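Local structure of thioesterase superfamily (Jannaschia sp., 2OAF) at residues S15-D20 with I47-S52; D27-P30 with A34-G37; F42-I47 with G58-L63; R107-Q112 with C117-F122. The protein probably hydrolyses acyl-CoA thioesters, as other hot-dog-fold thioesterases do, in an assembly that holds four copies of the chain. All blocks are in the same frame, centred on the assembly; numbering follows the deposited sequence.

Contacts 1 and 3 hold different partners to one element, helix 39-54: strand 17-21 and helix 59-65 respectively, sharing Ile47. Contact 4 belongs to the sheet beneath that helix, and its Val108 and Phe122 meet Ile47, so these three contacts adjoin. Contact 2 lies in the loop before helix 39-54, which other subunits help to bury, about 23 Å from contact 1 centre to centre, and meets contact 3 where Asp27 packs on Phe42. Contact 1 is partly buried, contacts 2 and 3 fully, contact 4 mostly. Chemistry follows place: aromatic and aliphatic packing in contacts 1 and 3, backbone bonds with a salt bridge in contact 4, one backbone bond and bridging water in contact 2.

Contact 1 (S15-D20 with I47-S52); sequences SAFVHD and IDAWWS
Phe17 and His19 set their rings against Ala49 and Trp50 in a strand-on-helix packing contact, where strand 17-21 flanks the long helix 39-54 of the hot-dog fold. The axes of the two short elements come within 8.4 Å of each other. Backbone bonds from Phe17 to Thr94 and from His19 to Cys92 tie the strand to the sheet, while the alternate side chains Phe17 and His19 turn to the helix. The methyl of Ala49 lies over one face of the imidazole, displaced toward its rim, as a CH-pi contact: CB stands 3.7 Å from the centroid of the His19 ring, 28° off the ring normal. The nearest ring atom is His19 ND1, 3.3 Å from Ala49 CB. The other nitrogen, NE2, is hydrogen-bonded to Glu45 one turn earlier in the same helix, which fixes the rotation of the ring, and Arg22 of the second subunit packs on it. Phe17 has CG anti to the backbone N (chi1 176°), which carries the ring to the helix backbone at Ala49 and Trp50, an oblique approach, with CE2 3.7 Å from Ala49 O. The same CE2 touches Ala49 CB at 3.9 Å. Nearer its root, Phe17 CB rests 3.9 Å from Trp50 CD1. The two aromatic planes stand at 84° in an oblique meeting, and the indole reaches on to Phe106 and Pro96. The contact between these segments is thus apolar and aromatic, its closeness at His19 depending on the smallness of the Ala49 methyl, while the polar hold comes from Glu45 at the side.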
loop_
_atom_site.group_PDB
_atom_site.type_symbol
_atom_site.label_atom_id
_atom_site.label_comp_id
_atom_site.label_asym_id
_atom_site.label_seq_id
_atom_site.Cartn_x
_atom_site.Cartn_y
_atom_site.Cartn_z
ATOM N N SER B 15 -28.803 10.679 -6.116
ATOM C CA SER B 15 -28.060 10.788 -7.371
ATOM C C SER B 15 -26.593 10.365 -7.283
ATOM O O SER B 15 -25.905 10.394 -8.289
ATOM C CB SER B 15 -28.096 12.251 -7.866
ATOM O OG SER B 15 -27.251 13.112 -7.086
ATOM N N ALA B 16 -26.095 10.015 -6.102
ATOM C CA ALA B 16 -24.661 9.788 -5.949
ATOM C C ALA B 16 -24.233 8.619 -6.823
ATOM O O ALA B 16 -24.925 7.586 -6.913
ATOM C CB ALA B 16 -24.265 9.547 -4.462
ATOM N N PHE B 17 -23.102 8.812 -7.492
ATOM C CA PHE B 17 -22.397 7.750 -8.176
ATOM C C PHE B 17 -21.926 6.744 -7.140
ATOM O O PHE B 17 -21.435 7.122 -6.073
ATOM C CB PHE B 17 -21.198 8.373 -8.905
ATOM C CG PHE B 17 -20.319 7.377 -9.577
ATOM C CD1 PHE B 17 -20.772 6.678 -10.691
ATOM C CD2 PHE B 17 -19.055 7.118 -9.100
ATOM C CE1 PHE B 17 -19.982 5.735 -11.301
ATOM C CE2 PHE B 17 -18.261 6.192 -9.715
ATOM C CZ PHE B 17 -18.730 5.486 -10.811
ATOM N N VAL B 18 -22.039 5.465 -7.454
ATOM C CA VAL B 18 -21.572 4.426 -6.557
ATOM C C VAL B 18 -20.431 3.672 -7.238
ATOM O O VAL B 18 -20.607 3.175 -8.347
ATOM C CB VAL B 18 -22.739 3.474 -6.136
ATOM C CG1 VAL B 18 -22.218 2.322 -5.258
ATOM C CG2 VAL B 18 -23.839 4.247 -5.419
ATOM N N HIS B 19 -19.252 3.675 -6.608
ATOM C CA HIS B 19 -18.106 2.868 -7.030
ATOM C C HIS B 19 -17.953 1.665 -6.101
ATOM O O HIS B 19 -17.861 1.835 -4.902
ATOM C CB HIS B 19 -16.831 3.709 -7.007
ATOM C CG HIS B 19 -15.601 2.932 -7.352
ATOM N ND1 HIS B 19 -15.434 2.321 -8.580
ATOM C CD2 HIS B 19 -14.491 2.647 -6.632
ATOM C CE1 HIS B 19 -14.282 1.679 -8.592
ATOM N NE2 HIS B 19 -13.687 1.857 -7.422
ATOM N N ASP B 20 -17.916 0.453 -6.660
ATOM C CA ASP B 20 -17.720 -0.760 -5.859
ATOM C C ASP B 20 -16.256 -0.976 -5.607
ATOM O O ASP B 20 -15.468 -0.891 -6.540
ATOM C CB ASP B 20 -18.232 -1.997 -6.581
ATOM C CG ASP B 20 -19.749 -2.046 -6.705
ATOM O OD1 ASP B 20 -20.446 -1.218 -6.106
ATOM O OD2 ASP B 20 -20.239 -2.922 -7.447
ATOM N N ILE B 47 -13.278 8.445 -6.025
ATOM C CA ILE B 47 -13.238 9.758 -6.659
ATOM C C ILE B 47 -12.628 9.633 -8.062
ATOM O O ILE B 47 -13.120 10.218 -9.017
ATOM C CB ILE B 47 -12.423 10.776 -5.794
ATOM C CG1 ILE B 47 -13.120 11.041 -4.430
ATOM C CG2 ILE B 47 -12.156 12.078 -6.589
ATOM C CD1 ILE B 47 -12.276 11.864 -3.402
ATOM N N ASP B 48 -11.552 8.879 -8.180
ATOM C CA ASP B 48 -10.964 8.576 -9.485
ATOM C C ASP B 48 -12.013 7.965 -10.429
ATOM O O ASP B 48 -12.068 8.328 -11.610
ATOM C CB ASP B 48 -9.765 7.633 -9.327
ATOM C CG ASP B 48 -9.177 7.224 -10.654
ATOM O OD1 ASP B 48 -8.351 7.968 -11.204
ATOM O OD2 ASP B 48 -9.567 6.170 -11.161
ATOM N N ALA B 49 -12.848 7.054 -9.910
ATOM C CA ALA B 49 -13.921 6.437 -10.700
ATOM C C ALA B 49 -15.015 7.444 -11.086
ATOM O O ALA B 49 -15.662 7.309 -12.124
ATOM C CB ALA B 49 -14.546 5.191 -9.955
ATOM N N TRP B 50 -15.237 8.437 -10.232
ATOM C CA TRP B 50 -16.210 9.509 -10.537
ATOM C C TRP B 50 -15.725 10.265 -11.768
ATOM O O TRP B 50 -16.462 10.500 -12.697
ATOM C CB TRP B 50 -16.408 10.453 -9.338
ATOM C CG TRP B 50 -17.483 11.462 -9.517
ATOM C CD1 TRP B 50 -18.779 11.382 -9.058
ATOM C CD2 TRP B 50 -17.376 12.728 -10.200
ATOM N NE1 TRP B 50 -19.480 12.529 -9.425
ATOM C CE2 TRP B 50 -18.646 13.354 -10.135
ATOM C CE3 TRP B 50 -16.343 13.386 -10.854
ATOM C CZ2 TRP B 50 -18.887 14.569 -10.704
ATOM C CZ3 TRP B 50 -16.595 14.643 -11.426
ATOM C CH2 TRP B 50 -17.837 15.203 -11.350
ATOM N N TRP B 51 -14.454 10.621 -11.773
ATOM C CA TRP B 51 -13.876 11.294 -12.933
ATOM C C TRP B 51 -13.974 10.449 -14.189
ATOM O O TRP B 51 -14.244 10.965 -15.248
ATOM C CB TRP B 51 -12.413 11.677 -12.668
ATOM C CG TRP B 51 -12.264 12.801 -11.742
ATOM C CD1 TRP B 51 -11.853 12.745 -10.462
ATOM C CD2 TRP B 51 -12.515 14.176 -12.027
ATOM N NE1 TRP B 51 -11.812 13.993 -9.915
ATOM C CE2 TRP B 51 -12.228 14.899 -10.851
ATOM C CE3 TRP B 51 -12.960 14.862 -13.156
ATOM C CZ2 TRP B 51 -12.359 16.288 -10.764
ATOM C CZ3 TRP B 51 -13.099 16.266 -13.069
ATOM C CH2 TRP B 51 -12.795 16.953 -11.871
ATOM N N SER B 52 -13.711 9.156 -14.085
ATOM C CA SER B 52 -13.867 8.272 -15.245
ATOM C C SER B 52 -15.294 8.300 -15.777
ATOM O O SER B 52 -15.510 8.319 -16.961
ATOM C CB SER B 52 -13.508 6.834 -14.891
ATOM O OG SER B 52 -12.120 6.721 -14.743
#

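Contact 2 (D27-P30 with A34-G37); sequences DCDP and AYTG
Asp27 receives the backbone bond that closes this turn of the loop: Tyr35 N donates to Asp27 O at 3.0 Å, in the carbonyl plane and fairly straight (163° at the hydrogen). A CA-H...O contact joins the same oxygen, with Ala34 CA 3.4 Å from Asp27 O. The Asp27 carboxylate leads away and takes the N-H of Thr24. Cys28 forms a single backbone bridge with Ala34, their CA atoms 4.0 Å apart, and its side chain packs on Pro86 and, in the third subunit, on Pro30. Asp29 follows, its CG between the backbone N and the carbonyl carbon (chi1 62°), a setting that brings OD2 to the edge of the Tyr35 ring, 3.9 Å from CD1. OD1 accepts from Ala31 N, an Asx turn. One water donates to Asp29 OD2 at 3.2 Å and to Ala34 O at 2.9 Å, linking the two limbs, while the bond to OD2 from Trp25 of the third subunit is weak. The Asp-Cys-Asp-Pro run resembles the active-site loop of 4-hydroxybenzoyl-CoA thioesterase relatives and may belong to the catalytic region. The backbone bond pins the limbs; the Asx turn and water hold the Asp29 carboxylate.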
loop_
_atom_site.group_PDB
_atom_site.type_symbol
_atom_site.label_atom_id
_atom_site.label_comp_id
_atom_site.label_asym_id
_atom_site.label_seq_id
_atom_site.Cartn_x
_atom_site.Cartn_y
_atom_site.Cartn_z
ATOM N N ASP B 27 -6.231 -6.414 2.778
ATOM C CA ASP B 27 -6.569 -5.092 3.259
ATOM C C ASP B 27 -6.765 -5.095 4.786
ATOM O O ASP B 27 -6.862 -4.030 5.395
ATOM C CB ASP B 27 -7.880 -4.655 2.626
ATOM C CG ASP B 27 -7.804 -4.519 1.113
ATOM O OD1 ASP B 27 -6.856 -3.895 0.642
ATOM O OD2 ASP B 27 -8.691 -5.041 0.391
ATOM N N CYS B 28 -6.859 -6.269 5.399
ATOM C CA CYS B 28 -7.219 -6.379 6.822
ATOM C C CYS B 28 -6.052 -6.497 7.753
ATOM O O CYS B 28 -5.038 -7.084 7.411
ATOM C CB CYS B 28 -8.115 -7.603 7.058
ATOM S SG CYS B 28 -9.711 -7.469 6.164
ATOM N N ASP B 29 -6.233 -5.979 8.969
ATOM C CA ASP B 29 -5.233 -6.068 10.022
ATOM C C ASP B 29 -5.502 -7.239 10.954
ATOM O O ASP B 29 -6.441 -8.019 10.740
ATOM C CB ASP B 29 -5.135 -4.722 10.765
ATOM C CG ASP B 29 -6.413 -4.311 11.452
ATOM O OD1 ASP B 29 -7.250 -5.177 11.822
ATOM O OD2 ASP B 29 -6.556 -3.092 11.620
ATOM N N PRO B 30 -4.626 -7.458 11.935
ATOM C CA PRO B 30 -4.951 -8.548 12.832
ATOM C C PRO B 30 -6.247 -8.484 13.661
ATOM O O PRO B 30 -6.597 -9.476 14.262
ATOM C CB PRO B 30 -3.728 -8.624 13.725
ATOM C CG PRO B 30 -2.638 -8.057 12.934
ATOM C CD PRO B 30 -3.291 -6.916 12.219
ATOM N N ALA B 34 -10.640 -4.042 7.922
ATOM C CA ALA B 34 -9.787 -3.268 7.023
ATOM C C ALA B 34 -8.964 -2.309 7.872
ATOM O O ALA B 34 -9.522 -1.624 8.742
ATOM C CB ALA B 34 -10.658 -2.475 5.955
ATOM N N TYR B 35 -7.648 -2.267 7.648
ATOM C CA TYR B 35 -6.812 -1.298 8.338
ATOM C C TYR B 35 -7.213 0.133 7.944
ATOM O O TYR B 35 -7.396 0.471 6.769
ATOM C CB TYR B 35 -5.353 -1.505 8.003
ATOM C CG TYR B 35 -4.372 -0.527 8.628
ATOM C CD1 TYR B 35 -4.343 -0.325 9.995
ATOM C CD2 TYR B 35 -3.414 0.132 7.837
ATOM C CE1 TYR B 35 -3.428 0.512 10.560
ATOM C CE2 TYR B 35 -2.497 0.968 8.400
ATOM C CZ TYR B 35 -2.511 1.166 9.768
ATOM O OH TYR B 35 -1.572 1.976 10.357
ATOM N N THR B 36 -7.296 0.989 8.959
ATOM C CA THR B 36 -7.654 2.382 8.785
ATOM C C THR B 36 -6.803 3.035 7.724
ATOM O O THR B 36 -7.332 3.781 6.935
ATOM C CB THR B 36 -7.548 3.141 10.121
ATOM O OG1 THR B 36 -8.399 2.522 11.089
ATOM C CG2 THR B 36 -7.961 4.569 9.934
ATOM N N GLY B 37 -5.516 2.729 7.673
ATOM C CA GLY B 37 -4.606 3.278 6.678
ATOM C C GLY B 37 -4.932 3.018 5.234
ATOM O O GLY B 37 -4.478 3.755 4.396
HETATM O O HOH W 1 -8.809 -0.887 11.403
HETATM O O HOH W 2 -6.979 0.293 12.195
#

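Contact 3 (F42-I47 with G58-L63); sequences FALEAI and GGWYHL
Trp60 has CG anti to its carbonyl carbon, beside the backbone N (chi1 -72°), and this carries the indole across from helix 59-65 to Leu44 and Ile47 on helix 39-54. Ile47 answers with its CG2 branch, which stands anti to the backbone N, on the side facing the six-membered ring. Ile47 CG2 lies 3.5 Å from Trp60 CZ2, an oblique approach, with the branching carbon CB a little behind at 4.0 Å from the same ring atom. One turn earlier the outermost ring carbon, Trp60 CH2, comes 3.3 Å from the helical carbonyl Leu44 O. Leu44 CB sits at the edge of the indole, in its plane, 3.9 Å from Trp60 CH2. The benzo end of the indole therefore slots against the helix beside both side chains, while the backbone is held separately, Trp60 N donating to Asp48 OD1. An alanine in place of Trp60 is likely to open a gap beside Leu44 and Ile47, removing the main side-chain tie between the two helices here. The indole also meets Trp51, Trp25 of the second subunit and Tyr35 of the fourth, so the cluster reaches into the subunit interfaces. Against the sheet, Ile47 and Leu44 rest on Phe122, the packing of a long central helix over a curled antiparallel sheet that defines the hot-dog fold, with the short helix 59-65 docked against its middle.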
loop_
_atom_site.group_PDB
_atom_site.type_symbol
_atom_site.label_atom_id
_atom_site.label_comp_id
_atom_site.label_asym_id
_atom_site.label_seq_id
_atom_site.Cartn_x
_atom_site.Cartn_y
_atom_site.Cartn_z
ATOM N N PHE B 42 -9.274 3.602 -0.656
ATOM C CA PHE B 42 -10.560 3.195 -1.229
ATOM C C PHE B 42 -11.385 4.420 -1.596
ATOM O O PHE B 42 -12.007 4.460 -2.653
ATOM C CB PHE B 42 -11.404 2.362 -0.258
ATOM C CG PHE B 42 -10.763 1.083 0.213
ATOM C CD1 PHE B 42 -9.874 0.370 -0.585
ATOM C CD2 PHE B 42 -11.120 0.553 1.436
ATOM C CE1 PHE B 42 -9.325 -0.819 -0.144
ATOM C CE2 PHE B 42 -10.582 -0.642 1.873
ATOM C CZ PHE B 42 -9.676 -1.324 1.079
ATOM N N ALA B 43 -11.420 5.413 -0.720
ATOM C CA ALA B 43 -12.204 6.627 -1.004
ATOM C C ALA B 43 -11.673 7.388 -2.231
ATOM O O ALA B 43 -12.441 7.882 -3.066
ATOM C CB ALA B 43 -12.275 7.537 0.229
ATOM N N LEU B 44 -10.359 7.446 -2.350
ATOM C CA LEU B 44 -9.716 8.102 -3.480
ATOM C C LEU B 44 -9.978 7.364 -4.788
ATOM O O LEU B 44 -10.215 7.984 -5.834
ATOM C CB LEU B 44 -8.227 8.293 -3.209
ATOM C CG LEU B 44 -7.786 9.626 -2.567
ATOM C CD1 LEU B 44 -8.684 10.016 -1.421
ATOM C CD2 LEU B 44 -6.308 9.554 -2.098
ATOM N N GLU B 45 -9.950 6.043 -4.735
ATOM C CA GLU B 45 -10.303 5.210 -5.881
ATOM C C GLU B 45 -11.730 5.521 -6.395
ATOM O O GLU B 45 -11.987 5.555 -7.597
ATOM C CB GLU B 45 -10.135 3.752 -5.493
ATOM C CG GLU B 45 -10.471 2.722 -6.579
ATOM C CD GLU B 45 -10.585 1.288 -6.019
ATOM O OE1 GLU B 45 -9.767 0.952 -5.096
ATOM O OE2 GLU B 45 -11.494 0.544 -6.497
ATOM N N ALA B 46 -12.637 5.774 -5.457
ATOM C CA ALA B 46 -14.004 6.155 -5.738
ATOM C C ALA B 46 -14.069 7.482 -6.482
ATOM O O ALA B 46 -14.867 7.660 -7.431
ATOM C CB ALA B 46 -14.779 6.249 -4.433
ATOM N N ILE B 47 -13.278 8.445 -6.025
ATOM C CA ILE B 47 -13.238 9.758 -6.659
ATOM C C ILE B 47 -12.628 9.633 -8.062
ATOM O O ILE B 47 -13.120 10.218 -9.017
ATOM C CB ILE B 47 -12.423 10.776 -5.794
ATOM C CG1 ILE B 47 -13.120 11.041 -4.430
ATOM C CG2 ILE B 47 -12.156 12.078 -6.589
ATOM C CD1 ILE B 47 -12.276 11.864 -3.402
ATOM N N GLY B 58 -10.160 6.409 -17.592
ATOM C CA GLY B 58 -8.780 6.651 -17.113
ATOM C C GLY B 58 -8.670 7.650 -15.964
ATOM O O GLY B 58 -7.562 8.019 -15.551
ATOM N N GLY B 59 -9.801 8.130 -15.458
ATOM C CA GLY B 59 -9.793 8.900 -14.225
ATOM C C GLY B 59 -8.776 10.042 -14.171
ATOM O O GLY B 59 -8.635 10.812 -15.126
ATOM N N TRP B 60 -8.070 10.159 -13.042
ATOM C CA TRP B 60 -7.037 11.170 -12.873
ATOM C C TRP B 60 -5.883 11.037 -13.881
ATOM O O TRP B 60 -5.293 12.033 -14.284
ATOM C CB TRP B 60 -6.459 11.122 -11.462
ATOM C CG TRP B 60 -7.335 11.634 -10.364
ATOM C CD1 TRP B 60 -8.114 12.756 -10.391
ATOM C CD2 TRP B 60 -7.494 11.069 -9.040
ATOM N NE1 TRP B 60 -8.749 12.918 -9.168
ATOM C CE2 TRP B 60 -8.364 11.911 -8.325
ATOM C CE3 TRP B 60 -6.938 9.967 -8.382
ATOM C CZ2 TRP B 60 -8.726 11.664 -7.005
ATOM C CZ3 TRP B 60 -7.298 9.721 -7.072
ATOM C CH2 TRP B 60 -8.191 10.568 -6.397
ATOM N N TYR B 61 -5.556 9.807 -14.269
ATOM C CA TYR B 61 -4.448 9.559 -15.218
ATOM C C TYR B 61 -4.749 10.244 -16.542
ATOM O O TYR B 61 -3.918 10.978 -17.063
ATOM C CB TYR B 61 -4.255 8.043 -15.402
ATOM C CG TYR B 61 -3.023 7.551 -16.164
ATOM C CD1 TYR B 61 -1.836 7.312 -15.506
ATOM C CD2 TYR B 61 -3.079 7.271 -17.540
ATOM C CE1 TYR B 61 -0.735 6.810 -16.173
ATOM C CE2 TYR B 61 -1.959 6.768 -18.225
ATOM C CZ TYR B 61 -0.800 6.561 -17.535
ATOM O OH TYR B 61 0.306 6.058 -18.165
ATOM N N HIS B 62 -5.952 10.006 -17.058
ATOM C CA HIS B 62 -6.459 10.681 -18.258
ATOM C C HIS B 62 -6.541 12.201 -18.044
ATOM O O HIS B 62 -6.012 12.961 -18.844
ATOM C CB HIS B 62 -7.825 10.078 -18.607
ATOM C CG HIS B 62 -8.567 10.800 -19.687
ATOM N ND1 HIS B 62 -8.037 11.010 -20.942
ATOM C CD2 HIS B 62 -9.811 11.344 -19.704
ATOM C CE1 HIS B 62 -8.914 11.677 -21.677
ATOM N NE2 HIS B 62 -10.003 11.883 -20.951
ATOM N N LEU B 63 -7.168 12.634 -16.942
ATOM C CA LEU B 63 -7.295 14.069 -16.620
ATOM C C LEU B 63 -5.960 14.810 -16.633
ATOM O O LEU B 63 -5.807 15.863 -17.272
ATOM C CB LEU B 63 -7.951 14.227 -15.243
ATOM C CG LEU B 63 -8.580 15.565 -14.868
ATOM C CD1 LEU B 63 -9.617 16.048 -15.906
ATOM C CD2 LEU B 63 -9.197 15.468 -13.474
#

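Contact 4 (R107-Q112 with C117-F122); sequences RVDGVQ and CFVGAF
Arg107 folds over Gly120 on the neighbouring strand, and its atoms meet that residue from root to tip. CB starts 3.9 Å from Gly120 O; bends at chi2 (-80°) and chi3 (-77°) then curl the chain back. CD comes to 3.4 Å from Gly120 O, with Ala121 CB also beside it. NH1 donates to Gly120 O at 3.0 Å from above the carbonyl plane, while Val108 N binds that oxygen from the opposite face. In the guanidinium plane NH1 and NH2 both grip one carboxylate oxygen of Asp109, end-on, in a salt bridge, NH1 2.7 Å from Asp109 OD1 and NH2 2.8 Å from it; NH2 also reaches Gln10 O, and Asp109 OD2 pairs with Arg12. A methionine in place of Arg107 would probably leave Asp109 OD1 without its charged mate and strip one of two donors from Gly120 O. The strands are the two arms of the antiparallel hairpin 103-112 and 115-128 in the hot-dog sheet, and a classic beta bulge interrupts the pairing: the N-H groups of Cys117 and Phe118 both bond to Gly110 O, the former at 2.8 Å. Gly110 CA lies over one face of the Phe118 ring, 3.8 Å from its centroid, where any side chain would collide with CZ. On that same side of the sheet Val108 and Phe122 pack together and touch Ile47 of helix 39-54.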
loop_
_atom_site.group_PDB
_atom_site.type_symbol
_atom_site.label_atom_id
_atom_site.label_comp_id
_atom_site.label_asym_id
_atom_site.label_seq_id
_atom_site.Cartn_x
_atom_site.Cartn_y
_atom_site.Cartn_z
ATOM N N ARG B 107 -17.544 14.340 -1.467
ATOM C CA ARG B 107 -17.967 13.448 -0.408
ATOM C C ARG B 107 -17.914 12.011 -0.890
ATOM O O ARG B 107 -18.232 11.729 -2.052
ATOM C CB ARG B 107 -19.396 13.779 -0.015
ATOM C CG ARG B 107 -19.528 15.001 0.821
ATOM C CD ARG B 107 -19.206 14.756 2.312
ATOM N NE ARG B 107 -20.318 14.094 2.969
ATOM C CZ ARG B 107 -20.426 12.783 3.178
ATOM N NH1 ARG B 107 -19.452 11.964 2.839
ATOM N NH2 ARG B 107 -21.522 12.302 3.743
ATOM N N VAL B 108 -17.499 11.115 -0.001
ATOM C CA VAL B 108 -17.599 9.679 -0.222
ATOM C C VAL B 108 -18.135 9.034 1.062
ATOM O O VAL B 108 -17.575 9.262 2.146
ATOM C CB VAL B 108 -16.244 9.028 -0.556
ATOM C CG1 VAL B 108 -16.409 7.507 -0.715
ATOM C CG2 VAL B 108 -15.598 9.668 -1.805
ATOM N N ASP B 109 -19.216 8.253 0.941
ATOM C CA ASP B 109 -19.719 7.430 2.035
ATOM C C ASP B 109 -19.395 6.003 1.613
ATOM O O ASP B 109 -19.792 5.540 0.513
ATOM C CB ASP B 109 -21.235 7.508 2.251
ATOM C CG ASP B 109 -21.709 8.823 2.865
ATOM O OD1 ASP B 109 -20.871 9.662 3.262
ATOM O OD2 ASP B 109 -22.954 9.005 2.949
ATOM N N GLY B 110 -18.718 5.294 2.497
ATOM C CA GLY B 110 -18.389 3.882 2.264
ATOM C C GLY B 110 -19.422 3.070 3.012
ATOM O O GLY B 110 -19.527 3.200 4.235
ATOM N N VAL B 111 -20.202 2.273 2.269
ATOM C CA VAL B 111 -21.377 1.573 2.800
ATOM C C VAL B 111 -21.287 0.096 2.509
ATOM O O VAL B 111 -20.964 -0.285 1.380
ATOM C CB VAL B 111 -22.665 2.138 2.144
ATOM C CG1 VAL B 111 -23.885 1.464 2.746
ATOM C CG2 VAL B 111 -22.709 3.677 2.335
ATOM N N GLN B 112 -21.491 -0.737 3.532
ATOM C CA GLN B 112 -21.435 -2.188 3.379
ATOM C C GLN B 112 -22.701 -2.826 3.903
ATOM O O GLN B 112 -23.015 -2.684 5.086
ATOM C CB GLN B 112 -20.236 -2.787 4.126
ATOM C CG GLN B 112 -18.932 -2.646 3.403
ATOM C CD GLN B 112 -17.890 -3.641 3.863
ATOM O OE1 GLN B 112 -17.694 -3.850 5.057
ATOM N NE2 GLN B 112 -17.164 -4.209 2.903
ATOM N N CYS B 117 -20.138 2.730 6.890
ATOM C CA CYS B 117 -18.919 2.418 7.612
ATOM C C CYS B 117 -18.052 3.650 7.795
ATOM O O CYS B 117 -17.395 3.803 8.835
ATOM C CB CYS B 117 -18.140 1.341 6.885
ATOM S SG CYS B 117 -19.129 -0.173 6.769
ATOM N N PHE B 118 -17.967 4.484 6.761
ATOM C CA PHE B 118 -17.225 5.745 6.894
ATOM C C PHE B 118 -17.821 6.848 6.030
ATOM O O PHE B 118 -18.506 6.593 5.053
ATOM C CB PHE B 118 -15.726 5.587 6.602
ATOM C CG PHE B 118 -15.391 5.211 5.173
ATOM C CD1 PHE B 118 -15.443 6.141 4.154
ATOM C CD2 PHE B 118 -15.006 3.927 4.864
ATOM C CE1 PHE B 118 -15.149 5.793 2.839
ATOM C CE2 PHE B 118 -14.647 3.580 3.566
ATOM C CZ PHE B 118 -14.734 4.527 2.543
ATOM N N VAL B 119 -17.590 8.074 6.461
ATOM C CA VAL B 119 -18.063 9.249 5.756
ATOM C C VAL B 119 -16.830 10.134 5.606
ATOM O O VAL B 119 -16.121 10.382 6.575
ATOM C CB VAL B 119 -19.241 9.927 6.508
ATOM C CG1 VAL B 119 -20.236 8.855 7.073
ATOM C CG2 VAL B 119 -18.750 10.807 7.618
ATOM N N GLY B 120 -16.543 10.544 4.386
ATOM C CA GLY B 120 -15.387 11.396 4.136
ATOM C C GLY B 120 -15.675 12.611 3.257
ATOM O O GLY B 120 -16.589 12.593 2.428
ATOM N N ALA B 121 -14.853 13.652 3.416
ATOM C CA ALA B 121 -14.868 14.825 2.549
ATOM C C ALA B 121 -13.419 15.130 2.128
ATOM O O ALA B 121 -12.505 15.127 2.947
ATOM C CB ALA B 121 -15.486 16.024 3.281
ATOM N N PHE B 122 -13.232 15.358 0.837
ATOM C CA PHE B 122 -11.912 15.408 0.216
ATOM C C PHE B 122 -11.845 16.597 -0.722
ATOM O O PHE B 122 -12.638 16.691 -1.649
ATOM C CB PHE B 122 -11.710 14.127 -0.592
ATOM C CG PHE B 122 -11.888 12.867 0.222
ATOM C CD1 PHE B 122 -13.149 12.304 0.401
ATOM C CD2 PHE B 122 -10.800 12.247 0.793
ATOM C CE1 PHE B 122 -13.307 11.137 1.140
ATOM C CE2 PHE B 122 -10.949 11.088 1.535
ATOM C CZ PHE B 122 -12.222 10.543 1.718
#